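Local coordinates for Lmo2445 protein (Listeria monocytogenes EGD-e, PDB 5HZL) that is of unknown function but, as a secreted internalin-like leucine-rich repeat protein that binds calcium, probably serves in recognition outside the bacterial cell, at residues A[24-29]-A[62-67]; A[165-170]-A[186-191]; A[276-281]-A[291-296]. One frame throughout, in Å; residues are numbered along the deposited sequence.

The three contacts follow one another along the chain and none touches another. Contact 1 packs the N-terminal cap region against the start of the leucine-rich repeats. Contact 2 lies near the far end of the repeats, where a loop meets helix 187-191. Contact 3 is a strand pair of the C-terminal domain. The centres of contacts 1 and 2 are 35 Å apart, on opposite sides of the chain's centre. Contacts 2 and 3 are closer, with centres 28 Å apart and nearest atoms about 10 Å apart. Contacts 1 and 2 each hold a glutamate that binds calcium, Glu27 and Glu187. Contact 3 holds no calcium ligand.

Contact 1. Residues A[24-29]-A[62-67]. With CA (calcium ion), chain B.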
loop_
_atom_site.group_PDB
_atom_site.type_symbol
_atom_site.label_atom_id
_atom_site.label_comp_id
_atom_site.label_asym_id
_atom_site.label_seq_id
_atom_site.Cartn_x
_atom_site.Cartn_y
_atom_site.Cartn_z
ATOM N N PHE A 24 15.009 -12.120 -22.287
ATOM C CA PHE A 24 14.511 -10.943 -21.585
ATOM C C PHE A 24 14.898 -9.701 -22.385
ATOM O O PHE A 24 15.945 -9.133 -22.146
ATOM C CB PHE A 24 15.113 -10.914 -20.178
ATOM C CG PHE A 24 15.033 -12.238 -19.449
ATOM C CD1 PHE A 24 13.839 -12.681 -18.896
ATOM C CD2 PHE A 24 16.165 -13.036 -19.307
ATOM C CE1 PHE A 24 13.767 -13.893 -18.226
ATOM C CE2 PHE A 24 16.105 -14.250 -18.624
ATOM C CZ PHE A 24 14.901 -14.677 -18.082
ATOM N N PRO A 25 14.052 -9.282 -23.349
ATOM C CA PRO A 25 14.372 -8.141 -24.206
ATOM C C PRO A 25 14.142 -6.717 -23.660
ATOM O O PRO A 25 13.464 -5.907 -24.286
ATOM C CB PRO A 25 13.560 -8.431 -25.486
ATOM C CG PRO A 25 12.426 -9.243 -25.036
ATOM C CD PRO A 25 12.869 -10.013 -23.837
ATOM N N VAL A 26 14.736 -6.428 -22.511
ATOM C CA VAL A 26 14.690 -5.127 -21.874
ATOM C C VAL A 26 16.136 -4.952 -21.435
ATOM O O VAL A 26 16.610 -5.716 -20.578
ATOM C CB VAL A 26 13.741 -5.094 -20.661
ATOM C CG1 VAL A 26 13.857 -3.772 -19.918
ATOM C CG2 VAL A 26 12.304 -5.339 -21.090
ATOM N N GLU A 27 16.829 -3.974 -22.029
ATOM C CA GLU A 27 18.256 -3.700 -21.738
ATOM C C GLU A 27 18.666 -3.893 -20.263
ATOM O O GLU A 27 19.481 -4.776 -19.941
ATOM C CB GLU A 27 18.642 -2.284 -22.210
ATOM C CG GLU A 27 20.107 -1.915 -21.971
ATOM C CD GLU A 27 20.463 -0.500 -22.416
ATOM O OE1 GLU A 27 19.637 0.195 -23.063
ATOM O OE2 GLU A 27 21.602 -0.088 -22.108
ATOM N N ALA A 28 18.070 -3.071 -19.395
ATOM C CA ALA A 28 18.344 -3.075 -17.961
ATOM C C ALA A 28 18.222 -4.440 -17.291
ATOM O O ALA A 28 19.075 -4.810 -16.485
ATOM C CB ALA A 28 17.425 -2.090 -17.273
ATOM N N ILE A 29 17.166 -5.174 -17.626
ATOM C CA ILE A 29 16.917 -6.483 -17.038
ATOM C C ILE A 29 17.937 -7.498 -17.537
ATOM O O ILE A 29 18.487 -8.254 -16.740
ATOM C CB ILE A 29 15.455 -6.936 -17.257
ATOM C CG1 ILE A 29 14.516 -5.982 -16.486
ATOM C CG2 ILE A 29 15.245 -8.379 -16.798
ATOM C CD1 ILE A 29 13.028 -6.241 -16.627
ATOM N N LEU A 62 16.565 0.722 -11.267
ATOM C CA LEU A 62 16.874 0.626 -12.724
ATOM C C LEU A 62 15.819 1.299 -13.620
ATOM O O LEU A 62 15.778 1.062 -14.822
ATOM C CB LEU A 62 17.033 -0.844 -13.155
ATOM C CG LEU A 62 18.139 -1.667 -12.495
ATOM C CD1 LEU A 62 17.992 -3.143 -12.840
ATOM C CD2 LEU A 62 19.512 -1.142 -12.866
ATOM N N GLY A 63 14.964 2.131 -13.044
ATOM C CA GLY A 63 13.951 2.806 -13.841
ATOM C C GLY A 63 12.911 1.920 -14.506
ATOM O O GLY A 63 12.223 2.371 -15.425
ATOM N N LEU A 64 12.773 0.687 -14.015
ATOM C CA LEU A 64 11.839 -0.279 -14.584
ATOM C C LEU A 64 10.351 0.001 -14.298
ATOM O O LEU A 64 9.983 0.418 -13.207
ATOM C CB LEU A 64 12.168 -1.683 -14.062
ATOM C CG LEU A 64 13.573 -2.241 -14.276
ATOM C CD1 LEU A 64 13.739 -3.570 -13.564
ATOM C CD2 LEU A 64 13.867 -2.410 -15.744
ATOM N N THR A 65 9.520 -0.258 -15.305
ATOM C CA THR A 65 8.081 -0.119 -15.229
ATOM C C THR A 65 7.523 -1.525 -15.079
ATOM O O THR A 65 8.275 -2.480 -15.152
ATOM C CB THR A 65 7.516 0.480 -16.529
ATOM O OG1 THR A 65 7.843 -0.371 -17.635
ATOM C CG2 THR A 65 8.090 1.847 -16.779
ATOM N N GLY A 66 6.212 -1.650 -14.872
ATOM C CA GLY A 66 5.536 -2.957 -14.769
ATOM C C GLY A 66 5.737 -3.757 -16.055
ATOM O O GLY A 66 6.051 -4.942 -15.997
ATOM N N GLU A 67 5.540 -3.101 -17.206
ATOM C CA GLU A 67 5.767 -3.698 -18.536
ATOM C C GLU A 67 7.147 -4.322 -18.652
ATOM O O GLU A 67 7.288 -5.439 -19.127
ATOM C CB GLU A 67 5.683 -2.622 -19.627
ATOM C CG GLU A 67 4.314 -2.299 -20.203
ATOM C CD GLU A 67 3.863 -3.326 -21.239
ATOM O OE1 GLU A 67 3.087 -2.956 -22.152
ATOM O OE2 GLU A 67 4.307 -4.493 -21.182
HETATM CA CA CA B . 23.288 -0.317 -20.163
#
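Leu64 receives the start of helix 27-36 on its two methyl groups. Its CD2 lies 3.7 Å from CG1 of Ile29 and also meets CB of Ala28, at 3.9 Å. CD1 of Leu64 touches the same Ile29 branch, so the isoleucine spans both methyls, and the two side chains cross obliquely. CG1 of Ile29 stands beside its own backbone N (chi1 -65°), and the extended chain carries CD1 past both methyls of Leu64. Val26, at the N-cap position, adds a looser touch, its CG1 4.4 Å from CD2 of Leu64. CB of Ala28 also meets CB of Leu62, at 4.3 Å.

Further out, Asn88 OD1 accepts hydrogen bonds from the backbone N of both Leu62 and Leu64, which ties this turn to the loop between strands 82-84 and 91-92. Leu64 also packs on Leu69, and Val26 on Val71. Glu27 takes no part in the packing. Its CG is anti to the backbone N (chi1 -179°), and the extended chain carries OE2 to a calcium ion at 2.6 Å, which Glu31 OE2 also binds. No hydrogen bond crosses between the segments. The N-terminal cap therefore meets the leucine-rich repeats here by purely apolar packing, while the calcium ties Glu27 to Glu31 within the helix.

Contact 2. Residues A[165-170]-A[186-191]. With CA (calcium ion), chain D.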
loop_
_atom_site.group_PDB
_atom_site.type_symbol
_atom_site.label_atom_id
_atom_site.label_comp_id
_atom_site.label_asym_id
_atom_site.label_seq_id
_atom_site.Cartn_x
_atom_site.Cartn_y
_atom_site.Cartn_z
ATOM N N ILE A 165 -10.977 -7.163 6.256
ATOM C CA ILE A 165 -9.882 -7.526 5.347
ATOM C C ILE A 165 -8.675 -8.042 6.128
ATOM O O ILE A 165 -8.494 -7.745 7.317
ATOM C CB ILE A 165 -9.417 -6.417 4.366
ATOM C CG1 ILE A 165 -8.662 -5.281 5.060
ATOM C CG2 ILE A 165 -10.593 -5.894 3.540
ATOM C CD1 ILE A 165 -8.064 -4.321 4.052
ATOM N N TRP A 166 -7.864 -8.810 5.412
ATOM C CA TRP A 166 -6.650 -9.420 5.909
ATOM C C TRP A 166 -6.874 -10.459 7.034
ATOM O O TRP A 166 -6.037 -10.635 7.932
ATOM C CB TRP A 166 -5.595 -8.351 6.254
ATOM C CG TRP A 166 -5.313 -7.372 5.115
ATOM C CD1 TRP A 166 -5.149 -7.681 3.789
ATOM C CD2 TRP A 166 -5.059 -5.964 5.225
ATOM N NE1 TRP A 166 -4.880 -6.547 3.066
ATOM C CE2 TRP A 166 -4.805 -5.480 3.922
ATOM C CE3 TRP A 166 -5.042 -5.058 6.295
ATOM C CZ2 TRP A 166 -4.537 -4.129 3.663
ATOM C CZ3 TRP A 166 -4.777 -3.720 6.035
ATOM C CH2 TRP A 166 -4.529 -3.270 4.725
HETATM N N MSE A 167 -8.000 -11.168 6.937
HETATM C CA MSE A 167 -8.368 -12.220 7.887
HETATM C C MSE A 167 -8.230 -13.575 7.255
HETATM O O MSE A 167 -8.700 -14.579 7.791
HETATM C CB MSE A 167 -9.801 -11.977 8.313
HETATM C CG MSE A 167 -9.892 -10.730 9.176
HETATM SE SE MSE A 167 -8.993 -11.071 10.892
HETATM C CE MSE A 167 -10.350 -12.216 11.756
ATOM N N ASN A 168 -7.558 -13.603 6.112
ATOM C CA ASN A 168 -7.309 -14.809 5.336
ATOM C C ASN A 168 -5.833 -15.295 5.441
ATOM O O ASN A 168 -5.430 -16.168 4.673
ATOM C CB ASN A 168 -7.656 -14.504 3.858
ATOM C CG ASN A 168 -6.822 -13.336 3.263
ATOM O OD1 ASN A 168 -6.434 -12.391 3.974
ATOM N ND2 ASN A 168 -6.557 -13.399 1.949
HETATM N N MSE A 169 -5.048 -14.736 6.377
HETATM C CA MSE A 169 -3.616 -15.071 6.549
HETATM C C MSE A 169 -3.335 -15.536 7.960
HETATM O O MSE A 169 -2.937 -14.736 8.808
HETATM C CB MSE A 169 -2.835 -13.804 6.215
HETATM C CG MSE A 169 -2.798 -13.584 4.700
HETATM SE SE MSE A 169 -2.007 -11.839 4.239
HETATM C CE MSE A 169 -3.642 -10.776 4.530
ATOM N N PRO A 170 -3.499 -16.837 8.221
ATOM C CA PRO A 170 -3.328 -17.364 9.589
ATOM C C PRO A 170 -1.980 -17.204 10.293
ATOM O O PRO A 170 -1.923 -17.382 11.511
ATOM C CB PRO A 170 -3.690 -18.855 9.446
ATOM C CG PRO A 170 -3.465 -19.178 8.022
ATOM C CD PRO A 170 -3.771 -17.927 7.259
ATOM N N PRO A 186 -8.907 -1.306 9.954
ATOM C CA PRO A 186 -9.154 -2.735 9.748
ATOM C C PRO A 186 -9.269 -3.348 11.156
ATOM O O PRO A 186 -8.313 -3.908 11.680
ATOM C CB PRO A 186 -7.905 -3.209 9.011
ATOM C CG PRO A 186 -6.841 -2.261 9.416
ATOM C CD PRO A 186 -7.505 -0.947 9.673
ATOM N N GLU A 187 -10.447 -3.215 11.757
ATOM C CA GLU A 187 -10.679 -3.690 13.122
ATOM C C GLU A 187 -10.414 -5.149 13.438
ATOM O O GLU A 187 -9.695 -5.441 14.388
ATOM C CB GLU A 187 -12.098 -3.360 13.590
ATOM C CG GLU A 187 -12.340 -1.879 13.781
ATOM C CD GLU A 187 -13.661 -1.592 14.457
ATOM O OE1 GLU A 187 -13.745 -0.535 15.114
ATOM O OE2 GLU A 187 -14.604 -2.423 14.360
ATOM N N ASP A 188 -11.001 -6.053 12.662
ATOM C CA ASP A 188 -10.844 -7.485 12.929
ATOM C C ASP A 188 -9.413 -7.934 13.193
ATOM O O ASP A 188 -9.141 -8.538 14.235
ATOM C CB ASP A 188 -11.430 -8.349 11.802
ATOM C CG ASP A 188 -12.945 -8.249 11.685
ATOM O OD1 ASP A 188 -13.564 -7.310 12.222
ATOM O OD2 ASP A 188 -13.518 -9.142 11.030
ATOM N N ILE A 189 -8.510 -7.614 12.266
ATOM C CA ILE A 189 -7.113 -8.026 12.382
ATOM C C ILE A 189 -6.418 -7.442 13.620
ATOM O O ILE A 189 -5.659 -8.163 14.277
ATOM C CB ILE A 189 -6.317 -7.765 11.073
ATOM C CG1 ILE A 189 -5.000 -8.551 11.048
ATOM C CG2 ILE A 189 -6.108 -6.279 10.827
ATOM C CD1 ILE A 189 -5.178 -10.059 11.093
ATOM N N PHE A 190 -6.670 -6.172 13.959
ATOM C CA PHE A 190 -6.044 -5.606 15.159
ATOM C C PHE A 190 -6.612 -6.181 16.456
ATOM O O PHE A 190 -5.884 -6.316 17.437
ATOM C CB PHE A 190 -6.104 -4.077 15.216
ATOM C CG PHE A 190 -5.336 -3.387 14.130
ATOM C CD1 PHE A 190 -4.019 -3.743 13.843
ATOM C CD2 PHE A 190 -5.878 -2.311 13.468
ATOM C CE1 PHE A 190 -3.300 -3.094 12.855
ATOM C CE2 PHE A 190 -5.155 -1.649 12.485
ATOM C CZ PHE A 190 -3.863 -2.040 12.176
ATOM N N LEU A 191 -7.898 -6.523 16.453
ATOM C CA LEU A 191 -8.564 -7.087 17.636
ATOM C C LEU A 191 -8.413 -8.597 17.799
ATOM O O LEU A 191 -8.704 -9.120 18.873
ATOM C CB LEU A 191 -10.055 -6.739 17.630
ATOM C CG LEU A 191 -10.410 -5.250 17.648
ATOM C CD1 LEU A 191 -11.924 -5.106 17.582
ATOM C CD2 LEU A 191 -9.845 -4.545 18.874
HETATM CA CA CA D . -17.089 -1.858 14.591
HETATM O O HOH W 1 -9.090 -6.534 9.884
#
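Selenomethionine Met167 folds over the first turn of helix 187-191 and crosses the side chain of Asp188 at about a right angle. Its chain bends at both chi2 and chi3 (-68° and -75°), which curls SE back over the helix. SE lies 3.8 Å from CB of Asp188, and CG and CE of Met167 touch the same carbon. It is thus the aliphatic base of the aspartate that is touched. SE also meets the end of Ile189, 4.0 Å from CD1.

Ile189 turns its CG1 branch toward the loop. CG1 is anti to the backbone N (chi1 -163°), and CD1 comes to 3.3 Å from the carbonyl O of Trp166. Ile189 also packs on Leu175 of strand 174-176. This strand belongs to the parallel sheet of the leucine-rich repeats, whose seven strands run from 56-58 to 197-199. The loop 165-170 leads into strand 174-176, and helix 187-191 comes between that strand and the last one.

Trp166 meets Ile165 on one face and Pro186 obliquely. CD1 of Ile165 sits over the centre of the ring, 3.4 Å above the plane. CG of Pro186 lies 4.2 Å from CZ3 of Trp166. NE1 of Trp166 donates to Pro139 O.

No direct hydrogen bond joins the segments. A water bridges them instead: it donates to Ile165 O (2.9 Å) and accepts from Ile189 N (2.7 Å). The CB of Glu187 leaves the backbone away from the loop, and the extended chain brings OE2 to a calcium ion at 2.6 Å. Glu163 OE1 binds the same ion, and a backbone hydrogen bond links Glu163 to Asp188.

Contact 3. Residues A[276-281]-A[291-296]; sequences LLEISL and WYDFPV
Leu277 and Phe294 form a hydrogen-bonded antiparallel pair, and Ile279 with Tyr292 forms the next. Each pair is closed by two backbone bonds. Phe294 N donates to Leu277 O at 2.7 Å, and Leu277 N donates to Phe294 O. Tyr292 N donates to Ile279 O (3.0 Å) and Ile279 N to Tyr292 O (3.1 Å). The non-hydrogen-bonded pair Glu278-Asp293 lies between them, and Leu276-Pro295 and Ser280-Trp291 lie beyond. CA-H...O contacts such as Asp293 CA to Leu277 O add to the backbone bonding. Both strands lie in the mixed sheet of the Lmo2445-like C-terminal domain, a family grouped with the immunoglobulin-like E-set folds.

The apolar contacts lie mainly on the face of Leu277, Ile279, Tyr292 and Phe294. CD1 of Ile279 approaches the Phe294 ring obliquely, 3.5 Å from CE2. CD1 of Leu281 meets the edge of the Tyr292 ring near its plane, at 4.0 Å from CE2. CD1 of Leu277 meets CG2 of Val296, at 3.9 Å. Helix 223-227 covers part of this face through Phe224 and Ile225, and Tyr292 OH bonds to Leu182 O. On the other face CD1 of Leu276 lies 4.1 Å from CG of Pro295.

The charged contact is also on that other face. Glu278 and Asp293 lie side by side and point the same way, with carboxylate planes 23° apart. Glu278 CG is anti to the backbone N (chi1 176°), which lays the chain along Asp293. Glu278 OE1 and Asp293 OD1 are two acceptors 3.0 Å apart and share no hydrogen bond. Lys243 offers Glu278 a long, weak ion pair. The two carboxylates, if ionised, would probably repel, so the backbone bonds and the apolar face carry the pairing.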
loop_
_atom_site.group_PDB
_atom_site.type_symbol
_atom_site.label_atom_id
_atom_site.label_comp_id
_atom_site.label_asym_id
_atom_site.label_seq_id
_atom_site.Cartn_x
_atom_site.Cartn_y
_atom_site.Cartn_z
ATOM N N LEU A 276 -11.158 25.859 4.739
ATOM C CA LEU A 276 -10.551 24.543 4.812
ATOM C C LEU A 276 -10.794 24.089 6.251
ATOM O O LEU A 276 -10.229 24.642 7.195
ATOM C CB LEU A 276 -9.060 24.611 4.494
ATOM C CG LEU A 276 -8.314 23.282 4.534
ATOM C CD1 LEU A 276 -8.912 22.326 3.504
ATOM C CD2 LEU A 276 -6.823 23.491 4.303
ATOM N N LEU A 277 -11.654 23.096 6.415
ATOM C CA LEU A 277 -11.991 22.588 7.736
ATOM C C LEU A 277 -11.147 21.382 8.059
ATOM O O LEU A 277 -10.887 20.555 7.202
ATOM C CB LEU A 277 -13.471 22.259 7.781
ATOM C CG LEU A 277 -14.322 23.528 7.665
ATOM C CD1 LEU A 277 -15.740 23.211 7.240
ATOM C CD2 LEU A 277 -14.294 24.313 8.962
ATOM N N GLU A 278 -10.726 21.282 9.307
ATOM C CA GLU A 278 -9.888 20.186 9.726
ATOM C C GLU A 278 -10.315 19.602 11.065
ATOM O O GLU A 278 -10.633 20.333 11.989
ATOM C CB GLU A 278 -8.438 20.673 9.782
ATOM C CG GLU A 278 -7.429 19.655 10.310
ATOM C CD GLU A 278 -5.990 20.147 10.250
ATOM O OE1 GLU A 278 -5.588 20.752 9.229
ATOM O OE2 GLU A 278 -5.246 19.899 11.225
ATOM N N ILE A 279 -10.323 18.276 11.130
ATOM C CA ILE A 279 -10.639 17.530 12.329
ATOM C C ILE A 279 -9.295 16.927 12.706
ATOM O O ILE A 279 -8.771 16.104 11.981
ATOM C CB ILE A 279 -11.663 16.413 12.080
ATOM C CG1 ILE A 279 -12.971 17.008 11.559
ATOM C CG2 ILE A 279 -11.926 15.645 13.368
ATOM C CD1 ILE A 279 -14.031 15.984 11.192
ATOM N N SER A 280 -8.741 17.363 13.830
ATOM C CA SER A 280 -7.455 16.901 14.331
ATOM C C SER A 280 -7.700 15.998 15.532
ATOM O O SER A 280 -8.279 16.432 16.516
ATOM C CB SER A 280 -6.624 18.115 14.725
ATOM O OG SER A 280 -5.422 17.746 15.366
ATOM N N LEU A 281 -7.251 14.751 15.442
ATOM C CA LEU A 281 -7.408 13.741 16.497
ATOM C C LEU A 281 -6.049 13.486 17.130
ATOM O O LEU A 281 -5.036 13.640 16.463
ATOM C CB LEU A 281 -7.900 12.455 15.859
ATOM C CG LEU A 281 -9.100 12.668 14.929
ATOM C CD1 LEU A 281 -9.425 11.407 14.149
ATOM C CD2 LEU A 281 -10.306 13.166 15.703
ATOM N N TRP A 291 -5.433 13.330 11.149
ATOM C CA TRP A 291 -6.144 14.583 10.813
ATOM C C TRP A 291 -6.802 14.501 9.437
ATOM O O TRP A 291 -6.258 13.901 8.520
ATOM C CB TRP A 291 -5.293 15.859 10.937
ATOM C CG TRP A 291 -4.032 15.947 10.133
ATOM C CD1 TRP A 291 -2.758 15.720 10.586
ATOM C CD2 TRP A 291 -3.905 16.309 8.751
ATOM N NE1 TRP A 291 -1.852 15.916 9.577
ATOM C CE2 TRP A 291 -2.525 16.270 8.436
ATOM C CE3 TRP A 291 -4.821 16.639 7.737
ATOM C CZ2 TRP A 291 -2.035 16.559 7.148
ATOM C CZ3 TRP A 291 -4.334 16.927 6.454
ATOM C CH2 TRP A 291 -2.949 16.888 6.177
ATOM N N TYR A 292 -7.976 15.115 9.297
ATOM C CA TYR A 292 -8.723 15.086 8.034
ATOM C C TYR A 292 -9.182 16.456 7.579
ATOM O O TYR A 292 -9.828 17.139 8.330
ATOM C CB TYR A 292 -9.935 14.174 8.191
ATOM C CG TYR A 292 -9.546 12.768 8.573
ATOM C CD1 TYR A 292 -9.052 11.888 7.620
ATOM C CD2 TYR A 292 -9.669 12.313 9.879
ATOM C CE1 TYR A 292 -8.686 10.586 7.950
ATOM C CE2 TYR A 292 -9.304 11.013 10.215
ATOM C CZ TYR A 292 -8.809 10.153 9.241
ATOM O OH TYR A 292 -8.453 8.870 9.563
ATOM N N ASP A 293 -8.847 16.843 6.346
ATOM C CA ASP A 293 -9.241 18.148 5.785
ATOM C C ASP A 293 -10.455 18.067 4.868
ATOM O O ASP A 293 -10.620 17.115 4.099
ATOM C CB ASP A 293 -8.092 18.813 5.014
ATOM C CG ASP A 293 -6.985 19.342 5.917
ATOM O OD1 ASP A 293 -7.054 19.195 7.161
ATOM O OD2 ASP A 293 -6.033 19.928 5.354
ATOM N N PHE A 294 -11.286 19.100 4.942
ATOM C CA PHE A 294 -12.507 19.191 4.164
ATOM C C PHE A 294 -12.559 20.566 3.522
ATOM O O PHE A 294 -12.889 21.528 4.200
ATOM C CB PHE A 294 -13.704 18.973 5.092
ATOM C CG PHE A 294 -13.610 17.706 5.891
ATOM C CD1 PHE A 294 -14.031 16.500 5.357
ATOM C CD2 PHE A 294 -13.074 17.712 7.164
ATOM C CE1 PHE A 294 -13.935 15.323 6.083
ATOM C CE2 PHE A 294 -12.975 16.539 7.900
ATOM C CZ PHE A 294 -13.401 15.342 7.362
ATOM N N PRO A 295 -12.177 20.681 2.231
ATOM C CA PRO A 295 -12.256 21.991 1.567
ATOM C C PRO A 295 -13.727 22.345 1.347
ATOM O O PRO A 295 -14.486 21.535 0.811
ATOM C CB PRO A 295 -11.532 21.775 0.231
ATOM C CG PRO A 295 -10.801 20.486 0.370
ATOM C CD PRO A 295 -11.565 19.665 1.357
ATOM N N VAL A 296 -14.127 23.536 1.775
ATOM C CA VAL A 296 -15.513 23.962 1.651
ATOM C C VAL A 296 -15.660 25.389 1.142
ATOM O O VAL A 296 -14.875 26.272 1.486
ATOM C CB VAL A 296 -16.231 23.846 3.015
ATOM C CG1 VAL A 296 -17.681 24.337 2.930
ATOM C CG2 VAL A 296 -16.197 22.400 3.496
#